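PDB 3K11: putative glycosyl hydrolase from Bacteroides thetaiotaomicron VPI-5482, which probably hydrolyses glycosidic bonds, as expected of a glycoside hydrolase family 88 member. Local coordinates for residues S89-A94 with K101-Y106; R110-A115 with D161-V166; A149-M154 with Q171-F176. All blocks are in the same frame, centred on the assembly; numbering follows the deposited sequence.

Contact 1: S89-A94 with K101-Y106; sequences SALIAA and KRYTDY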
loop_
_atom_site.group_PDB
_atom_site.type_symbol
_atom_site.label_atom_id
_atom_site.label_comp_id
_atom_site.label_asym_id
_atom_site.label_seq_id
_atom_site.Cartn_x
_atom_site.Cartn_y
_atom_site.Cartn_z
ATOM N N SER A 89 -12.073 -24.117 -23.460
ATOM C CA SER A 89 -12.810 -22.864 -23.742
ATOM C C SER A 89 -11.930 -21.849 -24.446
ATOM O O SER A 89 -12.381 -21.180 -25.391
ATOM C CB SER A 89 -13.432 -22.245 -22.458
ATOM O OG SER A 89 -14.701 -22.844 -22.133
ATOM N N ALA A 90 -10.683 -21.732 -23.999
ATOM C CA ALA A 90 -9.709 -20.837 -24.644
ATOM C C ALA A 90 -9.519 -21.125 -26.122
ATOM O O ALA A 90 -9.491 -20.206 -26.979
ATOM C CB ALA A 90 -8.376 -20.932 -23.921
ATOM N N LEU A 91 -9.350 -22.404 -26.439
ATOM C CA LEU A 91 -9.102 -22.829 -27.832
ATOM C C LEU A 91 -10.320 -22.690 -28.726
ATOM O O LEU A 91 -10.186 -22.368 -29.926
ATOM C CB LEU A 91 -8.568 -24.265 -27.836
ATOM C CG LEU A 91 -7.124 -24.391 -27.308
ATOM C CD1 LEU A 91 -6.754 -25.879 -27.073
ATOM C CD2 LEU A 91 -6.089 -23.640 -28.217
ATOM N N ILE A 92 -11.515 -22.908 -28.169
ATOM C CA ILE A 92 -12.744 -22.615 -28.902
ATOM C C ILE A 92 -12.745 -21.134 -29.279
ATOM O O ILE A 92 -13.026 -20.742 -30.413
ATOM C CB ILE A 92 -13.985 -22.989 -28.080
ATOM C CG1 ILE A 92 -14.098 -24.505 -27.913
ATOM C CG2 ILE A 92 -15.310 -22.432 -28.722
ATOM C CD1 ILE A 92 -15.042 -24.912 -26.760
ATOM N N ALA A 93 -12.391 -20.291 -28.319
ATOM C CA ALA A 93 -12.357 -18.863 -28.582
ATOM C C ALA A 93 -11.263 -18.497 -29.566
ATOM O O ALA A 93 -11.487 -17.671 -30.465
ATOM C CB ALA A 93 -12.184 -18.063 -27.265
ATOM N N ALA A 94 -10.081 -19.099 -29.407
ATOM C CA ALA A 94 -8.959 -18.799 -30.294
ATOM C C ALA A 94 -9.285 -19.170 -31.751
ATOM O O ALA A 94 -8.891 -18.445 -32.687
ATOM C CB ALA A 94 -7.693 -19.472 -29.824
ATOM N N LYS A 101 -8.271 -23.311 -37.504
ATOM C CA LYS A 101 -9.090 -24.468 -37.136
ATOM C C LYS A 101 -8.342 -25.531 -36.369
ATOM O O LYS A 101 -8.962 -26.462 -35.839
ATOM C CB LYS A 101 -9.670 -25.104 -38.400
ATOM C CG LYS A 101 -10.609 -24.161 -39.170
ATOM N N ARG A 102 -7.018 -25.459 -36.346
ATOM C CA ARG A 102 -6.233 -26.420 -35.557
ATOM C C ARG A 102 -6.654 -26.366 -34.089
ATOM O O ARG A 102 -6.643 -27.383 -33.390
ATOM C CB ARG A 102 -4.734 -26.138 -35.641
ATOM C CG ARG A 102 -4.084 -26.333 -37.029
ATOM C CD ARG A 102 -2.575 -26.104 -36.903
ATOM N NE ARG A 102 -2.331 -24.800 -36.275
ATOM C CZ ARG A 102 -1.371 -24.509 -35.390
ATOM N NH1 ARG A 102 -0.475 -25.400 -34.990
ATOM N NH2 ARG A 102 -1.316 -23.295 -34.885
ATOM N N TYR A 103 -6.993 -25.164 -33.622
ATOM C CA TYR A 103 -7.370 -24.986 -32.233
ATOM C C TYR A 103 -8.644 -25.763 -31.895
ATOM O O TYR A 103 -8.693 -26.472 -30.890
ATOM C CB TYR A 103 -7.526 -23.510 -31.888
ATOM C CG TYR A 103 -6.299 -22.646 -32.069
ATOM C CD1 TYR A 103 -5.034 -23.101 -31.764
ATOM C CD2 TYR A 103 -6.418 -21.341 -32.491
ATOM C CE1 TYR A 103 -3.931 -22.289 -31.918
ATOM C CE2 TYR A 103 -5.310 -20.512 -32.607
ATOM C CZ TYR A 103 -4.081 -20.984 -32.307
ATOM O OH TYR A 103 -2.973 -20.177 -32.436
ATOM N N THR A 104 -9.660 -25.662 -32.744
ATOM C CA THR A 104 -10.879 -26.427 -32.490
ATOM C C THR A 104 -10.693 -27.907 -32.845
ATOM O O THR A 104 -11.318 -28.769 -32.208
ATOM C CB THR A 104 -12.115 -25.841 -33.144
ATOM O OG1 THR A 104 -11.772 -25.311 -34.415
ATOM C CG2 THR A 104 -12.741 -24.741 -32.246
ATOM N N ASP A 105 -9.824 -28.225 -33.804
ATOM C CA ASP A 105 -9.526 -29.641 -34.100
ATOM C C ASP A 105 -9.009 -30.342 -32.846
ATOM O O ASP A 105 -9.333 -31.508 -32.580
ATOM C CB ASP A 105 -8.444 -29.785 -35.154
ATOM C CG ASP A 105 -8.917 -29.420 -36.571
ATOM O OD1 ASP A 105 -10.134 -29.204 -36.777
ATOM O OD2 ASP A 105 -8.031 -29.328 -37.454
ATOM N N TYR A 106 -8.179 -29.640 -32.086
ATOM C CA TYR A 106 -7.662 -30.173 -30.833
ATOM C C TYR A 106 -8.771 -30.509 -29.858
ATOM O O TYR A 106 -8.759 -31.552 -29.225
ATOM C CB TYR A 106 -6.716 -29.134 -30.199
ATOM C CG TYR A 106 -6.187 -29.501 -28.842
ATOM C CD1 TYR A 106 -6.882 -29.142 -27.685
ATOM C CD2 TYR A 106 -4.976 -30.166 -28.693
ATOM C CE1 TYR A 106 -6.401 -29.455 -26.433
ATOM C CE2 TYR A 106 -4.481 -30.488 -27.414
ATOM C CZ TYR A 106 -5.221 -30.126 -26.298
ATOM O OH TYR A 106 -4.796 -30.420 -25.039
#

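Contact 2: R110-A115 with D161-V166; sequences RFRFLA and DESLPV. With EDO (1,2-ethanediol), chain P.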
loop_
_atom_site.group_PDB
_atom_site.type_symbol
_atom_site.label_atom_id
_atom_site.label_comp_id
_atom_site.label_asym_id
_atom_site.label_seq_id
_atom_site.Cartn_x
_atom_site.Cartn_y
_atom_site.Cartn_z
ATOM N N ARG A 110 -9.924 -34.258 -28.517
ATOM C CA ARG A 110 -9.920 -34.665 -27.101
ATOM C C ARG A 110 -11.311 -35.016 -26.586
ATOM O O ARG A 110 -11.482 -36.008 -25.874
ATOM C CB ARG A 110 -9.264 -33.601 -26.215
ATOM C CG ARG A 110 -7.800 -33.273 -26.563
ATOM C CD ARG A 110 -6.976 -34.488 -26.775
ATOM N NE ARG A 110 -5.534 -34.184 -26.860
ATOM C CZ ARG A 110 -4.903 -33.762 -27.951
ATOM N NH1 ARG A 110 -5.567 -33.466 -29.066
ATOM N NH2 ARG A 110 -3.594 -33.606 -27.924
ATOM N N PHE A 111 -12.302 -34.203 -26.941
ATOM C CA PHE A 111 -13.677 -34.497 -26.528
ATOM C C PHE A 111 -14.232 -35.763 -27.141
ATOM O O PHE A 111 -14.909 -36.535 -26.473
ATOM C CB PHE A 111 -14.626 -33.315 -26.847
ATOM C CG PHE A 111 -14.457 -32.100 -25.968
ATOM C CD1 PHE A 111 -13.694 -32.128 -24.810
ATOM C CD2 PHE A 111 -15.172 -30.948 -26.266
ATOM C CE1 PHE A 111 -13.618 -31.043 -24.012
ATOM C CE2 PHE A 111 -15.081 -29.834 -25.427
ATOM C CZ PHE A 111 -14.285 -29.885 -24.351
ATOM N N ARG A 112 -13.948 -36.002 -28.414
ATOM C CA ARG A 112 -14.437 -37.223 -29.051
ATOM C C ARG A 112 -13.768 -38.465 -28.431
ATOM O O ARG A 112 -14.403 -39.493 -28.292
ATOM C CB ARG A 112 -14.218 -37.176 -30.564
ATOM C CG ARG A 112 -15.152 -36.192 -31.219
ATOM C CD ARG A 112 -14.849 -35.963 -32.672
ATOM N NE ARG A 112 -15.716 -34.899 -33.153
ATOM C CZ ARG A 112 -16.959 -35.071 -33.593
ATOM N NH1 ARG A 112 -17.493 -36.270 -33.680
ATOM N NH2 ARG A 112 -17.673 -34.030 -33.964
ATOM N N PHE A 113 -12.493 -38.336 -28.052
ATOM C CA PHE A 113 -11.736 -39.398 -27.437
ATOM C C PHE A 113 -12.333 -39.702 -26.073
ATOM O O PHE A 113 -12.571 -40.845 -25.741
ATOM C CB PHE A 113 -10.264 -38.980 -27.288
ATOM C CG PHE A 113 -9.463 -39.887 -26.375
ATOM C CD1 PHE A 113 -9.142 -41.179 -26.781
ATOM C CD2 PHE A 113 -9.049 -39.458 -25.133
ATOM C CE1 PHE A 113 -8.405 -42.018 -25.958
ATOM C CE2 PHE A 113 -8.312 -40.278 -24.300
ATOM C CZ PHE A 113 -7.987 -41.564 -24.711
ATOM N N LEU A 114 -12.557 -38.683 -25.263
ATOM C CA LEU A 114 -13.146 -38.910 -23.942
ATOM C C LEU A 114 -14.547 -39.531 -24.058
ATOM O O LEU A 114 -14.889 -40.431 -23.285
ATOM C CB LEU A 114 -13.198 -37.616 -23.149
ATOM C CG LEU A 114 -11.849 -37.041 -22.688
ATOM C CD1 LEU A 114 -12.080 -35.693 -22.003
ATOM C CD2 LEU A 114 -11.086 -38.027 -21.779
ATOM N N ALA A 115 -15.349 -39.046 -25.006
ATOM C CA ALA A 115 -16.708 -39.628 -25.258
ATOM C C ALA A 115 -16.633 -41.090 -25.664
ATOM O O ALA A 115 -17.470 -41.924 -25.268
ATOM C CB ALA A 115 -17.453 -38.813 -26.347
ATOM N N ASP A 161 -21.552 -27.737 -32.994
ATOM C CA ASP A 161 -21.419 -28.967 -33.756
ATOM C C ASP A 161 -22.241 -30.111 -33.156
ATOM O O ASP A 161 -21.784 -30.854 -32.307
ATOM C CB ASP A 161 -19.952 -29.385 -33.780
ATOM C CG ASP A 161 -19.708 -30.637 -34.581
ATOM O OD1 ASP A 161 -20.659 -31.171 -35.207
ATOM O OD2 ASP A 161 -18.545 -31.092 -34.585
ATOM N N GLU A 162 -23.438 -30.292 -33.692
ATOM C CA GLU A 162 -24.364 -31.307 -33.253
ATOM C C GLU A 162 -23.793 -32.709 -33.410
ATOM O O GLU A 162 -24.314 -33.629 -32.821
ATOM C CB GLU A 162 -25.689 -31.199 -34.063
ATOM N N SER A 163 -22.744 -32.898 -34.208
ATOM C CA SER A 163 -22.157 -34.231 -34.348
ATOM C C SER A 163 -21.225 -34.598 -33.179
ATOM O O SER A 163 -20.783 -35.720 -33.099
ATOM C CB SER A 163 -21.382 -34.353 -35.643
ATOM O OG SER A 163 -20.125 -33.723 -35.592
ATOM N N LEU A 164 -20.927 -33.652 -32.304
ATOM C CA LEU A 164 -19.999 -33.892 -31.180
ATOM C C LEU A 164 -20.716 -34.735 -30.120
ATOM O O LEU A 164 -21.670 -34.253 -29.484
ATOM C CB LEU A 164 -19.556 -32.550 -30.591
ATOM C CG LEU A 164 -18.500 -32.657 -29.501
ATOM C CD1 LEU A 164 -17.172 -33.191 -30.051
ATOM C CD2 LEU A 164 -18.299 -31.291 -28.769
ATOM N N PRO A 165 -20.289 -35.996 -29.915
ATOM C CA PRO A 165 -21.100 -36.891 -29.103
ATOM C C PRO A 165 -20.866 -36.806 -27.586
ATOM O O PRO A 165 -20.692 -37.830 -26.912
ATOM C CB PRO A 165 -20.750 -38.265 -29.695
ATOM C CG PRO A 165 -19.327 -38.127 -29.991
ATOM C CD PRO A 165 -19.115 -36.703 -30.464
ATOM N N VAL A 166 -20.977 -35.594 -27.045
ATOM C CA VAL A 166 -20.679 -35.330 -25.636
ATOM C C VAL A 166 -21.918 -35.145 -24.750
ATOM O O VAL A 166 -21.799 -34.813 -23.561
ATOM C CB VAL A 166 -19.733 -34.123 -25.488
ATOM C CG1 VAL A 166 -18.333 -34.442 -26.010
ATOM C CG2 VAL A 166 -20.309 -32.851 -26.112
HETATM C C1 EDO P . -24.535 -27.460 -35.828
HETATM O O1 EDO P . -24.252 -28.834 -35.671
HETATM C C2 EDO P . -25.321 -27.028 -34.607
HETATM O O2 EDO P . -25.035 -25.642 -34.464
#

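Contact 3: A149-M154 with Q171-F176; sequences AVCTAM and QNYFDF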
loop_
_atom_site.group_PDB
_atom_site.type_symbol
_atom_site.label_atom_id
_atom_site.label_comp_id
_atom_site.label_asym_id
_atom_site.label_seq_id
_atom_site.Cartn_x
_atom_site.Cartn_y
_atom_site.Cartn_z
ATOM N N ALA A 149 -15.934 -26.532 -15.417
ATOM C CA ALA A 149 -15.160 -25.910 -16.494
ATOM C C ALA A 149 -15.161 -26.782 -17.730
ATOM O O ALA A 149 -15.259 -26.272 -18.835
ATOM C CB ALA A 149 -13.738 -25.642 -16.037
ATOM N N VAL A 150 -15.030 -28.100 -17.541
ATOM C CA VAL A 150 -15.046 -29.048 -18.673
ATOM C C VAL A 150 -16.425 -29.150 -19.311
ATOM O O VAL A 150 -16.554 -29.055 -20.518
ATOM C CB VAL A 150 -14.527 -30.444 -18.263
ATOM C CG1 VAL A 150 -14.687 -31.449 -19.420
ATOM C CG2 VAL A 150 -13.043 -30.348 -17.846
ATOM N N CYS A 151 -17.447 -29.303 -18.481
ATOM C CA CYS A 151 -18.831 -29.322 -18.944
ATOM C C CYS A 151 -19.149 -28.060 -19.756
ATOM O O CYS A 151 -19.744 -28.142 -20.837
ATOM C CB CYS A 151 -19.776 -29.394 -17.743
ATOM S SG CYS A 151 -21.486 -29.776 -18.261
ATOM N N THR A 152 -18.712 -26.899 -19.263
ATOM C CA THR A 152 -18.949 -25.634 -19.939
ATOM C C THR A 152 -18.405 -25.669 -21.357
ATOM O O THR A 152 -19.102 -25.288 -22.310
ATOM C CB THR A 152 -18.332 -24.487 -19.142
ATOM O OG1 THR A 152 -18.984 -24.426 -17.855
ATOM C CG2 THR A 152 -18.466 -23.113 -19.835
ATOM N N ALA A 153 -17.144 -26.056 -21.499
ATOM C CA ALA A 153 -16.524 -26.149 -22.838
ATOM C C ALA A 153 -17.216 -27.144 -23.770
ATOM O O ALA A 153 -17.337 -26.887 -24.980
ATOM C CB ALA A 153 -15.053 -26.490 -22.709
HETATM N N MSE A 154 -17.665 -28.283 -23.225
HETATM C CA MSE A 154 -18.355 -29.300 -24.024
HETATM C C MSE A 154 -19.683 -28.771 -24.541
HETATM O O MSE A 154 -20.029 -29.007 -25.676
HETATM C CB MSE A 154 -18.590 -30.563 -23.209
HETATM C CG MSE A 154 -17.317 -31.356 -23.009
HETATM SE SE MSE A 154 -17.693 -32.974 -21.968
HETATM C CE MSE A 154 -15.932 -33.744 -22.078
ATOM N N GLN A 171 -24.586 -34.432 -19.582
ATOM C CA GLN A 171 -25.691 -34.730 -18.641
ATOM C C GLN A 171 -25.174 -35.237 -17.306
ATOM O O GLN A 171 -25.702 -34.864 -16.238
ATOM C CB GLN A 171 -26.684 -35.736 -19.232
ATOM C CG GLN A 171 -27.395 -35.265 -20.536
ATOM C CD GLN A 171 -28.236 -34.046 -20.367
ATOM O OE1 GLN A 171 -28.712 -33.758 -19.269
ATOM N NE2 GLN A 171 -28.406 -33.276 -21.446
ATOM N N ASN A 172 -24.133 -36.061 -17.340
ATOM C CA ASN A 172 -23.561 -36.602 -16.101
ATOM C C ASN A 172 -22.939 -35.498 -15.250
ATOM O O ASN A 172 -23.125 -35.421 -14.059
ATOM C CB ASN A 172 -22.497 -37.643 -16.448
ATOM C CG ASN A 172 -21.978 -38.389 -15.238
ATOM O OD1 ASN A 172 -22.761 -38.940 -14.482
ATOM N ND2 ASN A 172 -20.658 -38.434 -15.069
ATOM N N TYR A 173 -22.130 -34.675 -15.882
ATOM C CA TYR A 173 -21.503 -33.569 -15.192
ATOM C C TYR A 173 -22.544 -32.628 -14.613
ATOM O O TYR A 173 -22.485 -32.222 -13.436
ATOM C CB TYR A 173 -20.644 -32.799 -16.168
ATOM C CG TYR A 173 -19.244 -33.337 -16.446
ATOM C CD1 TYR A 173 -18.438 -33.847 -15.440
ATOM C CD2 TYR A 173 -18.694 -33.205 -17.713
ATOM C CE1 TYR A 173 -17.125 -34.262 -15.711
ATOM C CE2 TYR A 173 -17.424 -33.623 -17.997
ATOM C CZ TYR A 173 -16.635 -34.152 -16.998
ATOM O OH TYR A 173 -15.324 -34.506 -17.297
ATOM N N PHE A 174 -23.511 -32.270 -15.428
ATOM C CA PHE A 174 -24.498 -31.270 -14.979
ATOM C C PHE A 174 -25.455 -31.823 -13.937
ATOM O O PHE A 174 -25.858 -31.119 -13.033
ATOM C CB PHE A 174 -25.313 -30.696 -16.128
ATOM C CG PHE A 174 -25.932 -29.379 -15.776
ATOM C CD1 PHE A 174 -25.145 -28.264 -15.668
ATOM C CD2 PHE A 174 -27.264 -29.294 -15.427
ATOM C CE1 PHE A 174 -25.684 -27.065 -15.284
ATOM C CE2 PHE A 174 -27.820 -28.096 -15.076
ATOM C CZ PHE A 174 -27.031 -26.972 -14.996
ATOM N N ASP A 175 -25.798 -33.094 -14.032
ATOM C CA ASP A 175 -26.601 -33.693 -12.976
ATOM C C ASP A 175 -25.871 -33.532 -11.645
ATOM O O ASP A 175 -26.474 -33.175 -10.616
ATOM C CB ASP A 175 -26.818 -35.161 -13.241
ATOM C CG ASP A 175 -27.632 -35.860 -12.122
ATOM O OD1 ASP A 175 -28.647 -35.339 -11.677
ATOM O OD2 ASP A 175 -27.253 -36.952 -11.720
ATOM N N PHE A 176 -24.565 -33.809 -11.638
ATOM C CA PHE A 176 -23.788 -33.558 -10.403
ATOM C C PHE A 176 -23.872 -32.096 -9.932
ATOM O O PHE A 176 -24.133 -31.808 -8.762
ATOM C CB PHE A 176 -22.312 -33.967 -10.495
ATOM C CG PHE A 176 -21.555 -33.527 -9.283
ATOM C CD1 PHE A 176 -21.587 -34.289 -8.134
ATOM C CD2 PHE A 176 -20.906 -32.322 -9.268
ATOM C CE1 PHE A 176 -20.961 -33.828 -6.997
ATOM C CE2 PHE A 176 -20.311 -31.861 -8.106
ATOM C CZ PHE A 176 -20.377 -32.607 -6.990
#

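Contact 1: S89-A94 with K101-Y106
The ring of Tyr-103 takes two aliphatic groups from helix 82-98 at an oblique angle, one at each CD carbon. The methyl of Ala-94 lies 3.5 Å from Tyr-103 CD2, while one branch of Leu-91 reaches the other CD carbon, CD2 of the leucine standing 3.7 Å from CD1 of the tyrosine. One turn on, the ring of Tyr-106 is also met obliquely: Leu-91 CD1 approaches its CD1 to 3.3 Å, a tight fit. Leu-91 is therefore a fork between two tyrosines, CD2 serving Tyr-103 and CD1 serving Tyr-106. Tyr-103 has CG anti to its carbonyl carbon (chi1 -60°), whereas in Tyr-106 it is anti to the amide nitrogen (chi1 175°); the two rings thus leave the helix in different directions, and each takes a different branch of Leu-91. Close backbone approach accompanies the fork: the carbonyl oxygen of Leu-91 lies 3.5 Å from Tyr-103 CB, and the methyl CG2 of Thr-104 rests 4.0 Å from Ile-92 CA. The short helix axes come within 7.8 Å at 148°, roughly antiparallel, as in a helical hairpin joined by a very short turn. Contact between the segments is apolar, and the tyrosine hydroxyls find partners elsewhere: Tyr-103 OH bonds to Asp-37, and Tyr-106 OH to Thr-47 and Trp-84. Helix 29-45 packs beside both tyrosines, with Phe-40 meeting the Tyr-103 ring edge-to-face. From helix 82-98, Ala-90 and Ala-94 touch helix 400-416 at Trp-405 and Ala-408, and Ile-92 packs on helix 148-160, so the hairpin is set among three further helices of the largely helical fold.

Contact 2: R110-A115 with D161-V166
Phe-111 opens the contact, its CB 4.0 Å from Val-166 CG1 and its ring edge meeting Leu-164, with CD2 of each residue 4.0 Å apart near the ring plane. One residue on, Arg-112 runs extended from CG to NE and carries its guanidinium over the 161-166 loop. Its plane has two kinds of neighbour. Leu-164 CA and Pro-165 CD lie over one face, the proline carbon 3.6 Å from NH1, while oxygens lie at the edge. There NH2 donates to Ser-163 OG at 3.0 Å, 13° out of the guanidinium plane, and forms a salt bridge to Asp-161 OD2 at 3.1 Å whose hydrogen bond is weak. The guanidinium is also steadied by Gln-108, which accepts from Arg-112 NE and donates to Asp-161 OD2. Ala-115, a turn beyond Phe-111, closes the segment with its methyl 3.4 Å from the carbonyl oxygen of Pro-165. The loop is also braced internally: Asp-161 OD1 accepts from both the amide and the hydroxyl of Ser-163, the latter at 2.6 Å on the syn side. An ethanediol, probably from the crystallisation liquor, takes the Glu-162 amide as donor. The arrangement is an Asx turn within a type I beta turn, followed by an inverse gamma turn centred on Pro-165, which links helices 148-160 and 167-180 and places Val-166 at the N-cap position of the latter.

Contact 3: A149-M154 with Q171-F176
Tyr-173 and Cys-151 meet because their first torsions aim them at one another. In Tyr-173 the ring carbon CG is anti to the carbonyl carbon (chi1 -83°), which sends the ring across helix 148-160; in Cys-151 the sulfur is anti to the amide nitrogen (chi1 -168°) and projects toward helix 167-180. SG of Cys-151 comes to rest 3.8 Å from CB of Tyr-173, and its own CB packs obliquely on the ring, 4.0 Å from Tyr-173 CD2. The sulfur also reaches the start of Phe-174, 4.5 Å from that residue's CB. Farther out along the ring, Val-150 and Met-154, which is selenomethionine, converge on one ring carbon. CG1 of Val-150 is 3.8 Å from Tyr-173 CE2 and touches the hydroxyl end as well. The selenium comes to the same CE2 at 4.0 Å but lies near the ring plane, 5.3 Å from the centroid, a Met-aromatic contact made at the edge. The side chain of Met-154 is extended beyond CG and crosses the tyrosine at about a right angle. One aromatic ring thus spans Val-150, Cys-151 and Met-154, residues from two adjacent turns. The contact is wholly buried and apolar between the segments. Their short axes approach to 9.6 Å and are inclined at 133°, a usual spacing for packed helices, with the Tyr-173 side chain reaching across. Ile-170 of helix 167-180 adds to the packing on Cys-151 and Met-154. Phe-174 turns to helix 202-217 at Met-214 and meets Tyr-225 edge-to-face, while Ala-153, on helix 148-160, touches Tyr-88 and Ser-89 of helix 82-98.

Contact 1 comes first along the chain, pairing helix 82-98 with helix 101-128. Contact 2 then uses the same helix 101-128, at 110-115, just past 101-106, against the loop between helices 148-160 and 167-180; contact 3 joins those two helices, its segments alternating with those of contact 2. The centres of contacts 1 and 2 lie about 14 Å apart, those of 2 and 3 about 13 Å, and those of 1 and 3 about 18 Å. Helix 148-160 ties them together: Phe-111 packs on Met-154 and Ala-153, and Ile-92 on Ala-153. All three lie within the family 88 range; successive helices packed as hairpins are consistent with the alpha/alpha-barrel fold expected of the six-hairpin clan.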